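Local coordinates for protein Dot/Icm T4SS effector (Legionella pneumophila, PDB 6VVE) that acts as a secreted effector kinase that is activated by host inositol hexakisphosphate and binds ADP together with manganese, at residues G11-P16 against K27-N32; E34-R39 against Y48-K53; E106-H111 against G131-K136. One frame throughout, in Å; residues are numbered along the deposited sequence.

How the contacts relate
From the N terminus, contact 1 comes first: it closes a loop of ten residues and lays strand 12-13 along strand 26-30. Strand 34-41 follows directly, and contact 2 closes the hairpin that pairs it with strand 44-53. Contact 3 closes last, after a chain segment containing the end of helix 102-121, and ties that helix to strand 132-134 of a second sheet. The three loops stand in series, so none nests in or crosses another. Contacts 1 and 2 share one antiparallel sheet, joined through Tyr-29 O and Tyr-36 N, while Leu-132 of contact 3 packs against Ile-28 and Met-51. All three reach the same inositol hexakisphosphate.

Contact 1. Residues G11-P16 against K27-N32; sequences GTDLTP and KIYRYN. With IHP (inositol hexakisphosphate), chain B.
Leu-14 lies across Arg-30 at about a right angle, with CD2 of Leu-14 over one face of the guanidinium and 3.6 Å from NH1 of Arg-30. The arginine leaves its strand with CG opposite the backbone N (chi1 -169°), stays straight through chi2 and then bends at chi3 (36°), which carries the charged end to the inositol hexakisphosphate. There NH1 of Arg-30 donates to O36 of the ligand at 2.9 Å, the oxygen standing at the guanidinium edge near its plane. A flat, charged group suits this place, since its edge serves a phosphate while its face rests on a hydrocarbon. Thr-12 runs alongside Arg-30, and one water joins the two, accepting from Arg-30 NE at 3.0 Å and hydrogen-bonding to Thr-12 OG1.

Ile-28 completes the central group. Its CG2 packs 4.0 Å from CB of Leu-14, and its carbonyl O accepts from Leu-14 N at 2.7 Å, extending the pairing begun by the two backbone bonds between Thr-12 and Arg-30. Beyond Leu-14 the chain curls away, and side chains take over: Thr-15 OG1 accepts from Ile-28 N at 2.9 Å and gives its own proton to Asp-13 OD1 at 2.6 Å. Asp-13 OD1 also receives Thr-15 N, forming an Asx turn. Two donors thus grip one carboxylate oxygen and fix the turn, where a hydroxyl that both gives and takes is well placed.

Strand 12-13 is an outer strand of a four-stranded antiparallel sheet. Next in order beyond strand 26-30 comes strand 34-41, where Ile-28 touches Val-35 and Ala-37; Tyr-29, paired with Asp-13, touches Ile-8 of the short helix 5-8.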
# COMPACT_ATOMS: atom_id res chain seq x y z
N GLY A 11 -20.05 -18.12 9.14
CA GLY A 11 -20.50 -17.77 7.81
C GLY A 11 -20.15 -18.83 6.78
O GLY A 11 -19.95 -19.99 7.14
N THR A 12 -20.08 -18.44 5.51
CA THR A 12 -19.79 -19.37 4.43
C THR A 12 -18.28 -19.42 4.20
O THR A 12 -17.65 -18.38 3.95
CB THR A 12 -20.51 -18.96 3.14
OG1 THR A 12 -21.90 -18.75 3.42
CG2 THR A 12 -20.36 -20.03 2.08
N ASP A 13 -17.71 -20.61 4.26
CA ASP A 13 -16.27 -20.80 4.11
C ASP A 13 -15.91 -20.76 2.63
O ASP A 13 -16.27 -21.66 1.86
CB ASP A 13 -15.85 -22.13 4.74
CG ASP A 13 -14.35 -22.31 4.79
OD1 ASP A 13 -13.63 -21.61 4.04
OD2 ASP A 13 -13.89 -23.17 5.57
N LEU A 14 -15.19 -19.70 2.22
CA LEU A 14 -14.73 -19.55 0.85
C LEU A 14 -13.26 -19.90 0.68
O LEU A 14 -12.69 -19.68 -0.40
CB LEU A 14 -14.97 -18.11 0.38
CG LEU A 14 -16.33 -17.48 0.65
CD1 LEU A 14 -16.36 -16.05 0.11
CD2 LEU A 14 -17.46 -18.30 0.03
N THR A 15 -12.62 -20.42 1.73
CA THR A 15 -11.18 -20.62 1.70
C THR A 15 -10.69 -21.39 0.48
O THR A 15 -9.68 -20.98 -0.11
CB THR A 15 -10.73 -21.32 3.00
OG1 THR A 15 -11.24 -20.61 4.14
CG2 THR A 15 -9.22 -21.39 3.08
N PRO A 16 -11.34 -22.48 0.05
CA PRO A 16 -10.81 -23.23 -1.10
C PRO A 16 -10.72 -22.40 -2.38
O PRO A 16 -9.98 -22.78 -3.29
CB PRO A 16 -11.80 -24.39 -1.26
CG PRO A 16 -12.44 -24.53 0.08
CD PRO A 16 -12.52 -23.13 0.65
N LYS A 27 -8.45 -18.43 7.11
CA LYS A 27 -9.68 -18.86 6.48
C LYS A 27 -10.39 -17.64 5.92
O LYS A 27 -10.26 -16.53 6.46
CB LYS A 27 -10.61 -19.59 7.45
CG LYS A 27 -10.06 -20.90 8.00
CD LYS A 27 -10.09 -22.01 6.95
CE LYS A 27 -9.54 -23.31 7.52
NZ LYS A 27 -9.52 -24.41 6.51
N ILE A 28 -11.17 -17.85 4.86
CA ILE A 28 -11.96 -16.80 4.23
C ILE A 28 -13.43 -17.12 4.43
O ILE A 28 -13.88 -18.24 4.11
CB ILE A 28 -11.64 -16.66 2.73
CG1 ILE A 28 -10.15 -16.46 2.50
CG2 ILE A 28 -12.45 -15.52 2.13
CD1 ILE A 28 -9.59 -15.20 3.13
N TYR A 29 -14.18 -16.15 4.97
CA TYR A 29 -15.60 -16.34 5.26
C TYR A 29 -16.40 -15.18 4.69
O TYR A 29 -15.98 -14.02 4.76
CB TYR A 29 -15.87 -16.43 6.77
CG TYR A 29 -15.18 -17.57 7.47
CD1 TYR A 29 -15.69 -18.86 7.39
CD2 TYR A 29 -14.03 -17.36 8.23
CE1 TYR A 29 -15.07 -19.92 8.05
CE2 TYR A 29 -13.41 -18.40 8.88
CZ TYR A 29 -13.93 -19.68 8.79
OH TYR A 29 -13.30 -20.72 9.43
N ARG A 30 -17.57 -15.50 4.14
CA ARG A 30 -18.58 -14.51 3.79
C ARG A 30 -19.62 -14.48 4.91
O ARG A 30 -20.27 -15.49 5.19
CB ARG A 30 -19.24 -14.84 2.45
CG ARG A 30 -20.12 -13.70 1.92
CD ARG A 30 -20.76 -14.04 0.56
NE ARG A 30 -21.14 -15.44 0.46
CZ ARG A 30 -20.63 -16.29 -0.43
NH1 ARG A 30 -19.74 -15.90 -1.32
NH2 ARG A 30 -21.04 -17.55 -0.43
N TYR A 31 -19.76 -13.32 5.56
CA TYR A 31 -20.68 -13.16 6.67
C TYR A 31 -21.43 -11.85 6.52
O TYR A 31 -20.82 -10.78 6.57
CB TYR A 31 -19.94 -13.21 8.02
CG TYR A 31 -20.76 -12.76 9.20
CD1 TYR A 31 -21.78 -13.55 9.71
CD2 TYR A 31 -20.53 -11.53 9.81
CE1 TYR A 31 -22.54 -13.14 10.79
CE2 TYR A 31 -21.27 -11.11 10.89
CZ TYR A 31 -22.28 -11.92 11.38
OH TYR A 31 -23.03 -11.50 12.45
N ASN A 32 -22.74 -11.94 6.35
CA ASN A 32 -23.61 -10.77 6.20
C ASN A 32 -23.06 -9.81 5.14
O ASN A 32 -22.75 -8.65 5.40
CB ASN A 32 -23.79 -10.05 7.54
CG ASN A 32 -24.68 -10.82 8.50
OD1 ASN A 32 -25.48 -11.66 8.08
ND2 ASN A 32 -24.55 -10.54 9.79
C1 IHP B . -20.19 -13.38 -6.00
C2 IHP B . -21.20 -14.34 -6.66
C3 IHP B . -20.53 -15.63 -7.14
C4 IHP B . -19.80 -16.32 -5.98
C5 IHP B . -18.70 -15.39 -5.42
C6 IHP B . -19.28 -14.05 -4.96
O11 IHP B . -20.90 -12.35 -5.34
P1 IHP B . -20.88 -10.85 -5.98
O21 IHP B . -20.65 -9.84 -4.88
O31 IHP B . -19.79 -10.74 -7.02
O41 IHP B . -22.23 -10.57 -6.65
O12 IHP B . -21.78 -13.67 -7.75
P2 IHP B . -23.42 -13.60 -7.87
O22 IHP B . -24.05 -14.14 -6.61
O32 IHP B . -23.84 -12.17 -8.07
O42 IHP B . -23.86 -14.44 -9.05
O13 IHP B . -19.59 -15.28 -8.11
P3 IHP B . -19.48 -16.15 -9.50
O23 IHP B . -20.68 -17.07 -9.63
O33 IHP B . -19.44 -15.18 -10.68
O43 IHP B . -18.21 -16.97 -9.50
O14 IHP B . -19.21 -17.50 -6.44
P4 IHP B . -19.48 -18.87 -5.56
O24 IHP B . -20.95 -19.18 -5.53
O34 IHP B . -19.01 -18.63 -4.13
O44 IHP B . -18.72 -20.02 -6.16
O15 IHP B . -18.09 -16.01 -4.33
P5 IHP B . -16.53 -16.49 -4.47
O25 IHP B . -16.33 -17.75 -3.64
O35 IHP B . -16.20 -16.79 -5.90
O45 IHP B . -15.63 -15.39 -3.96
O16 IHP B . -18.22 -13.17 -4.69
P6 IHP B . -17.92 -12.72 -3.13
O26 IHP B . -17.80 -11.21 -3.05
O36 IHP B . -19.03 -13.19 -2.24
O46 IHP B . -16.62 -13.37 -2.70
O HOH W 1 -23.19 -17.24 1.71
O HOH W 2 -13.77 -22.96 8.52

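Contact 2. Residues E34-R39 against Y48-K53. With IHP (inositol hexakisphosphate), chain B.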
# COMPACT_ATOMS: atom_id res chain seq x y z
N GLU A 34 -20.30 -9.56 3.64
CA GLU A 34 -18.94 -9.07 3.84
C GLU A 34 -18.00 -10.26 3.83
O GLU A 34 -18.25 -11.25 4.52
CB GLU A 34 -18.81 -8.30 5.16
CG GLU A 34 -19.74 -7.10 5.29
CD GLU A 34 -19.42 -6.00 4.29
OE1 GLU A 34 -18.34 -6.06 3.66
OE2 GLU A 34 -20.26 -5.08 4.14
N VAL A 35 -16.92 -10.16 3.06
CA VAL A 35 -15.92 -11.22 2.97
C VAL A 35 -14.76 -10.86 3.89
O VAL A 35 -14.13 -9.80 3.72
CB VAL A 35 -15.44 -11.41 1.52
CG1 VAL A 35 -14.24 -12.34 1.47
CG2 VAL A 35 -16.57 -11.95 0.66
N TYR A 36 -14.48 -11.73 4.85
CA TYR A 36 -13.45 -11.52 5.85
C TYR A 36 -12.33 -12.55 5.69
O TYR A 36 -12.54 -13.66 5.17
CB TYR A 36 -14.01 -11.65 7.28
CG TYR A 36 -15.12 -10.70 7.63
CD1 TYR A 36 -16.44 -11.00 7.34
CD2 TYR A 36 -14.85 -9.50 8.28
CE1 TYR A 36 -17.45 -10.14 7.67
CE2 TYR A 36 -15.86 -8.62 8.62
CZ TYR A 36 -17.16 -8.94 8.31
OH TYR A 36 -18.18 -8.08 8.65
N ALA A 37 -11.14 -12.17 6.16
CA ALA A 37 -10.03 -13.10 6.35
C ALA A 37 -9.80 -13.24 7.85
O ALA A 37 -9.64 -12.24 8.55
CB ALA A 37 -8.77 -12.60 5.65
N VAL A 38 -9.80 -14.49 8.33
CA VAL A 38 -9.67 -14.79 9.75
C VAL A 38 -8.37 -15.55 9.97
O VAL A 38 -8.10 -16.54 9.28
CB VAL A 38 -10.86 -15.61 10.27
CG1 VAL A 38 -10.65 -16.01 11.73
CG2 VAL A 38 -12.16 -14.84 10.11
N ARG A 39 -7.56 -15.09 10.93
CA ARG A 39 -6.32 -15.76 11.28
C ARG A 39 -6.49 -16.52 12.58
O ARG A 39 -7.31 -16.17 13.43
CB ARG A 39 -5.16 -14.77 11.39
CG ARG A 39 -5.28 -13.77 12.52
CD ARG A 39 -4.05 -12.87 12.59
NE ARG A 39 -4.03 -12.02 13.78
CZ ARG A 39 -3.54 -12.39 14.95
NH1 ARG A 39 -3.01 -13.59 15.11
NH2 ARG A 39 -3.57 -11.55 15.98
N TYR A 48 -9.72 -10.91 12.73
CA TYR A 48 -10.25 -10.87 11.37
C TYR A 48 -9.96 -9.51 10.73
O TYR A 48 -9.67 -8.53 11.41
CB TYR A 48 -11.77 -11.13 11.36
CG TYR A 48 -12.55 -10.08 12.12
CD1 TYR A 48 -12.78 -10.20 13.48
CD2 TYR A 48 -13.05 -8.96 11.46
CE1 TYR A 48 -13.49 -9.24 14.18
CE2 TYR A 48 -13.77 -7.99 12.15
CZ TYR A 48 -13.98 -8.14 13.51
OH TYR A 48 -14.68 -7.17 14.20
N VAL A 49 -10.05 -9.48 9.41
CA VAL A 49 -9.98 -8.25 8.64
C VAL A 49 -11.04 -8.30 7.55
O VAL A 49 -11.37 -9.37 7.02
CB VAL A 49 -8.59 -8.02 8.01
CG1 VAL A 49 -7.54 -7.80 9.10
CG2 VAL A 49 -8.21 -9.19 7.10
N LEU A 50 -11.57 -7.14 7.20
CA LEU A 50 -12.56 -7.02 6.14
C LEU A 50 -11.84 -6.91 4.80
O LEU A 50 -10.89 -6.12 4.66
CB LEU A 50 -13.46 -5.81 6.38
CG LEU A 50 -14.38 -5.35 5.25
CD1 LEU A 50 -15.27 -6.48 4.74
CD2 LEU A 50 -15.24 -4.18 5.73
N MSE A 51 -12.29 -7.70 3.82
CA MSE A 51 -11.68 -7.67 2.49
C MSE A 51 -12.53 -6.87 1.49
O MSE A 51 -12.00 -5.98 0.82
CB MSE A 51 -11.46 -9.09 1.98
CG MSE A 51 -10.58 -9.97 2.87
SE MSE A 51 -8.78 -9.28 3.21
CE MSE A 51 -8.18 -8.96 1.40
N TRP A 52 -13.82 -7.17 1.38
CA TRP A 52 -14.70 -6.43 0.49
C TRP A 52 -16.15 -6.78 0.82
O TRP A 52 -16.43 -7.70 1.59
CB TRP A 52 -14.40 -6.72 -0.99
CG TRP A 52 -14.55 -8.16 -1.38
CD1 TRP A 52 -15.72 -8.83 -1.63
CD2 TRP A 52 -13.49 -9.11 -1.58
NE1 TRP A 52 -15.45 -10.14 -1.97
CE2 TRP A 52 -14.09 -10.33 -1.94
CE3 TRP A 52 -12.10 -9.05 -1.48
CZ2 TRP A 52 -13.35 -11.48 -2.21
CZ3 TRP A 52 -11.36 -10.18 -1.75
CH2 TRP A 52 -11.98 -11.38 -2.11
N LYS A 53 -17.07 -6.03 0.21
CA LYS A 53 -18.50 -6.25 0.36
C LYS A 53 -19.00 -7.15 -0.76
O LYS A 53 -18.57 -7.02 -1.91
CB LYS A 53 -19.27 -4.92 0.35
CG LYS A 53 -20.77 -5.06 0.61
CD LYS A 53 -21.41 -3.70 0.90
CE LYS A 53 -22.90 -3.82 1.19
NZ LYS A 53 -23.18 -4.23 2.59
C1 IHP B . -20.19 -13.38 -6.00
C2 IHP B . -21.20 -14.34 -6.66
C3 IHP B . -20.53 -15.63 -7.14
C4 IHP B . -19.80 -16.32 -5.98
C5 IHP B . -18.70 -15.39 -5.42
C6 IHP B . -19.28 -14.05 -4.96
O11 IHP B . -20.90 -12.35 -5.34
P1 IHP B . -20.88 -10.85 -5.98
O21 IHP B . -20.65 -9.84 -4.88
O31 IHP B . -19.79 -10.74 -7.02
O41 IHP B . -22.23 -10.57 -6.65
O12 IHP B . -21.78 -13.67 -7.75
P2 IHP B . -23.42 -13.60 -7.87
O22 IHP B . -24.05 -14.14 -6.61
O32 IHP B . -23.84 -12.17 -8.07
O42 IHP B . -23.86 -14.44 -9.05
O13 IHP B . -19.59 -15.28 -8.11
P3 IHP B . -19.48 -16.15 -9.50
O23 IHP B . -20.68 -17.07 -9.63
O33 IHP B . -19.44 -15.18 -10.68
O43 IHP B . -18.21 -16.97 -9.50
O14 IHP B . -19.21 -17.50 -6.44
P4 IHP B . -19.48 -18.87 -5.56
O24 IHP B . -20.95 -19.18 -5.53
O34 IHP B . -19.01 -18.63 -4.13
O44 IHP B . -18.72 -20.02 -6.16
O15 IHP B . -18.09 -16.01 -4.33
P5 IHP B . -16.53 -16.49 -4.47
O25 IHP B . -16.33 -17.75 -3.64
O35 IHP B . -16.20 -16.79 -5.90
O45 IHP B . -15.63 -15.39 -3.96
O16 IHP B . -18.22 -13.17 -4.69
P6 IHP B . -17.92 -12.72 -3.13
O26 IHP B . -17.80 -11.21 -3.05
O36 IHP B . -19.03 -13.19 -2.24
O46 IHP B . -16.62 -13.37 -2.70
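Val-35 faces two residues, Met-51 and Trp-52, at a classic beta bulge that shifts the antiparallel register by one. Val-35 N donates to Trp-52 O at 2.9 Å, while Val-35 O accepts from Met-51 N at 2.8 Å, so one valine pairs with both Met-51, modelled as selenomethionine, and Trp-52. Regular pairing resumes with two backbone bonds between Ala-37 and Val-49.

Trp-52 adopts chi1 60°, with CG between its backbone N and carbonyl carbon, and this sets the indole beside Val-35. CB of Val-35 sits over the five-membered ring of Trp-52, 3.9 Å from its centroid, a CH-pi contact. The indole edge is used differently: NE1 of Trp-52 donates to O26 of the inositol hexakisphosphate at 2.8 Å. Tryptophan fits because it offers a broad aromatic face to Val-35 and one N-H to a phosphate, and Tyr-144 meets the ring edge-to-face. On the same face Ala-37, small enough to sit between larger neighbours, places CB 3.7 Å from CG2 of Val-49.

The other face carries Tyr-36 and Tyr-48, whose side chains run side by side, the rings meeting obliquely with planes at 82° and their CD2 atoms 3.7 Å apart. At the Glu-34 end of this face, Lys-53 NZ and Glu-34 OE2 form a salt bridge, 3.4 Å apart, with only a weak hydrogen bond.

Together these features make a bulged beta hairpin whose end forms one wall of the inositol hexakisphosphate pocket.

Contact 3. Residues E106-H111 against G131-K136; sequences EEINLH and GLWNIK. With IHP (inositol hexakisphosphate), chain B.
Asn-109 lays its side-chain amide along the backbone of Trp-133, joining helix 102-121 to the outermost strand of a five-stranded antiparallel sheet. The sheet and helix are consistent with a kinase N-lobe, in which this helix would correspond to helix C.

With CG beside its backbone N and opposite the carbonyl carbon (chi1 -77°), Asn-109 brings the amide to the strand and uses both ends. OD1 of Asn-109 accepts from Trp-133 N at 2.8 Å in a nearly straight bond (175°), and ND2 of Asn-109 donates to Trp-133 O at 2.9 Å, in the carbonyl plane and on a lone pair. Asparagine suits this buried spot because one flat group satisfies a donor and an acceptor of an edge strand, and the paired bonds fix its rotation; ND2 also reaches Tyr-18 O.

The indole of Trp-133 turns its edge to Ile-108, whose CG2 lies near the ring plane, 3.9 Å from Trp-133 CD1. NE1 of Trp-133 is hydrogen-bonded to Asp-207 O.

Asn-134 leaves the strand away from the helix, and its ND2 makes a weak hydrogen bond to O35 of inositol hexakisphosphate. Beyond it, the extended chain of Lys-136 delivers NZ to three phosphates, donating to ligand atoms O43 at 2.7 Å, O35 at 2.8 Å and O44 at 2.9 Å.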
# COMPACT_ATOMS: atom_id res chain seq x y z
N GLU A 106 -1.88 -18.31 -4.52
CA GLU A 106 -2.13 -18.65 -3.12
C GLU A 106 -1.08 -18.01 -2.21
O GLU A 106 -1.42 -17.51 -1.13
CB GLU A 106 -2.13 -20.16 -2.94
CG GLU A 106 -3.31 -20.85 -3.61
CD GLU A 106 -3.28 -22.36 -3.44
OE1 GLU A 106 -2.20 -22.90 -3.12
OE2 GLU A 106 -4.33 -22.99 -3.64
N GLU A 107 0.19 -18.01 -2.63
CA GLU A 107 1.24 -17.42 -1.82
C GLU A 107 1.07 -15.91 -1.71
O GLU A 107 1.22 -15.33 -0.63
CB GLU A 107 2.61 -17.77 -2.39
CG GLU A 107 3.78 -17.39 -1.51
CD GLU A 107 3.80 -18.17 -0.20
OE1 GLU A 107 3.13 -19.22 -0.13
OE2 GLU A 107 4.49 -17.74 0.75
N ILE A 108 0.76 -15.25 -2.83
CA ILE A 108 0.49 -13.82 -2.79
C ILE A 108 -0.67 -13.53 -1.85
O ILE A 108 -0.61 -12.60 -1.04
CB ILE A 108 0.21 -13.28 -4.21
CG1 ILE A 108 1.50 -13.28 -5.03
CG2 ILE A 108 -0.39 -11.89 -4.15
CD1 ILE A 108 1.28 -13.05 -6.51
N ASN A 109 -1.75 -14.32 -1.95
CA ASN A 109 -2.91 -14.10 -1.10
C ASN A 109 -2.54 -14.19 0.38
O ASN A 109 -2.98 -13.36 1.18
CB ASN A 109 -4.01 -15.12 -1.42
CG ASN A 109 -4.78 -14.77 -2.70
OD1 ASN A 109 -4.63 -13.69 -3.25
ND2 ASN A 109 -5.60 -15.70 -3.15
N LEU A 110 -1.74 -15.19 0.74
CA LEU A 110 -1.32 -15.31 2.13
C LEU A 110 -0.56 -14.07 2.60
O LEU A 110 -0.77 -13.58 3.72
CB LEU A 110 -0.46 -16.57 2.31
CG LEU A 110 -0.24 -17.05 3.74
CD1 LEU A 110 -0.02 -18.57 3.76
CD2 LEU A 110 0.92 -16.34 4.39
N HIS A 111 0.33 -13.55 1.76
CA HIS A 111 1.08 -12.36 2.14
C HIS A 111 0.18 -11.13 2.19
O HIS A 111 0.35 -10.27 3.07
CB HIS A 111 2.25 -12.14 1.18
CG HIS A 111 3.42 -13.03 1.46
ND1 HIS A 111 4.45 -12.67 2.30
CD2 HIS A 111 3.71 -14.27 1.01
CE1 HIS A 111 5.33 -13.66 2.35
NE2 HIS A 111 4.90 -14.64 1.58
N GLY A 131 -6.67 -6.98 -1.82
CA GLY A 131 -7.67 -7.91 -2.30
C GLY A 131 -7.10 -9.30 -2.37
O GLY A 131 -6.03 -9.56 -1.82
N LEU A 132 -7.82 -10.19 -3.05
CA LEU A 132 -7.42 -11.59 -3.13
C LEU A 132 -7.63 -12.12 -4.54
O LEU A 132 -8.55 -11.70 -5.25
CB LEU A 132 -8.20 -12.45 -2.13
CG LEU A 132 -8.10 -12.04 -0.67
CD1 LEU A 132 -9.10 -12.85 0.17
CD2 LEU A 132 -6.69 -12.23 -0.16
N TRP A 133 -6.77 -13.06 -4.92
CA TRP A 133 -6.86 -13.71 -6.22
C TRP A 133 -7.79 -14.91 -6.10
O TRP A 133 -7.55 -15.82 -5.29
CB TRP A 133 -5.47 -14.16 -6.69
CG TRP A 133 -4.58 -13.05 -7.11
CD1 TRP A 133 -3.60 -12.45 -6.37
CD2 TRP A 133 -4.58 -12.39 -8.38
NE1 TRP A 133 -2.99 -11.46 -7.10
CE2 TRP A 133 -3.57 -11.41 -8.34
CE3 TRP A 133 -5.33 -12.53 -9.55
CZ2 TRP A 133 -3.30 -10.57 -9.42
CZ3 TRP A 133 -5.06 -11.71 -10.62
CH2 TRP A 133 -4.05 -10.74 -10.55
N ASN A 134 -8.85 -14.91 -6.89
CA ASN A 134 -9.77 -16.04 -6.95
C ASN A 134 -9.19 -17.10 -7.87
O ASN A 134 -8.86 -16.82 -9.04
CB ASN A 134 -11.14 -15.59 -7.44
CG ASN A 134 -12.21 -16.65 -7.25
OD1 ASN A 134 -12.17 -17.71 -7.88
ND2 ASN A 134 -13.16 -16.37 -6.36
N ILE A 135 -9.06 -18.33 -7.36
CA ILE A 135 -8.33 -19.37 -8.07
C ILE A 135 -9.13 -20.66 -8.17
O ILE A 135 -8.56 -21.73 -8.41
CB ILE A 135 -6.98 -19.63 -7.36
CG1 ILE A 135 -7.24 -20.15 -5.94
CG2 ILE A 135 -6.14 -18.37 -7.33
CD1 ILE A 135 -6.00 -20.31 -5.11
N LYS A 136 -10.45 -20.57 -8.00
CA LYS A 136 -11.25 -21.79 -8.08
C LYS A 136 -11.21 -22.36 -9.50
O LYS A 136 -11.41 -23.57 -9.68
CB LYS A 136 -12.69 -21.51 -7.64
CG LYS A 136 -13.49 -20.55 -8.52
CD LYS A 136 -14.72 -20.06 -7.76
CE LYS A 136 -15.59 -19.16 -8.63
NZ LYS A 136 -16.78 -18.66 -7.89
C1 IHP B . -20.19 -13.38 -6.00
C2 IHP B . -21.20 -14.34 -6.66
C3 IHP B . -20.53 -15.63 -7.14
C4 IHP B . -19.80 -16.32 -5.98
C5 IHP B . -18.70 -15.39 -5.42
C6 IHP B . -19.28 -14.05 -4.96
O11 IHP B . -20.90 -12.35 -5.34
P1 IHP B . -20.88 -10.85 -5.98
O21 IHP B . -20.65 -9.84 -4.88
O31 IHP B . -19.79 -10.74 -7.02
O41 IHP B . -22.23 -10.57 -6.65
O12 IHP B . -21.78 -13.67 -7.75
P2 IHP B . -23.42 -13.60 -7.87
O22 IHP B . -24.05 -14.14 -6.61
O32 IHP B . -23.84 -12.17 -8.07
O42 IHP B . -23.86 -14.44 -9.05
O13 IHP B . -19.59 -15.28 -8.11
P3 IHP B . -19.48 -16.15 -9.50
O23 IHP B . -20.68 -17.07 -9.63
O33 IHP B . -19.44 -15.18 -10.68
O43 IHP B . -18.21 -16.97 -9.50
O14 IHP B . -19.21 -17.50 -6.44
P4 IHP B . -19.48 -18.87 -5.56
O24 IHP B . -20.95 -19.18 -5.53
O34 IHP B . -19.01 -18.63 -4.13
O44 IHP B . -18.72 -20.02 -6.16
O15 IHP B . -18.09 -16.01 -4.33
P5 IHP B . -16.53 -16.49 -4.47
O25 IHP B . -16.33 -17.75 -3.64
O35 IHP B . -16.20 -16.79 -5.90
O45 IHP B . -15.63 -15.39 -3.96
O16 IHP B . -18.22 -13.17 -4.69
P6 IHP B . -17.92 -12.72 -3.13
O26 IHP B . -17.80 -11.21 -3.05
O36 IHP B . -19.03 -13.19 -2.24
O46 IHP B . -16.62 -13.37 -2.70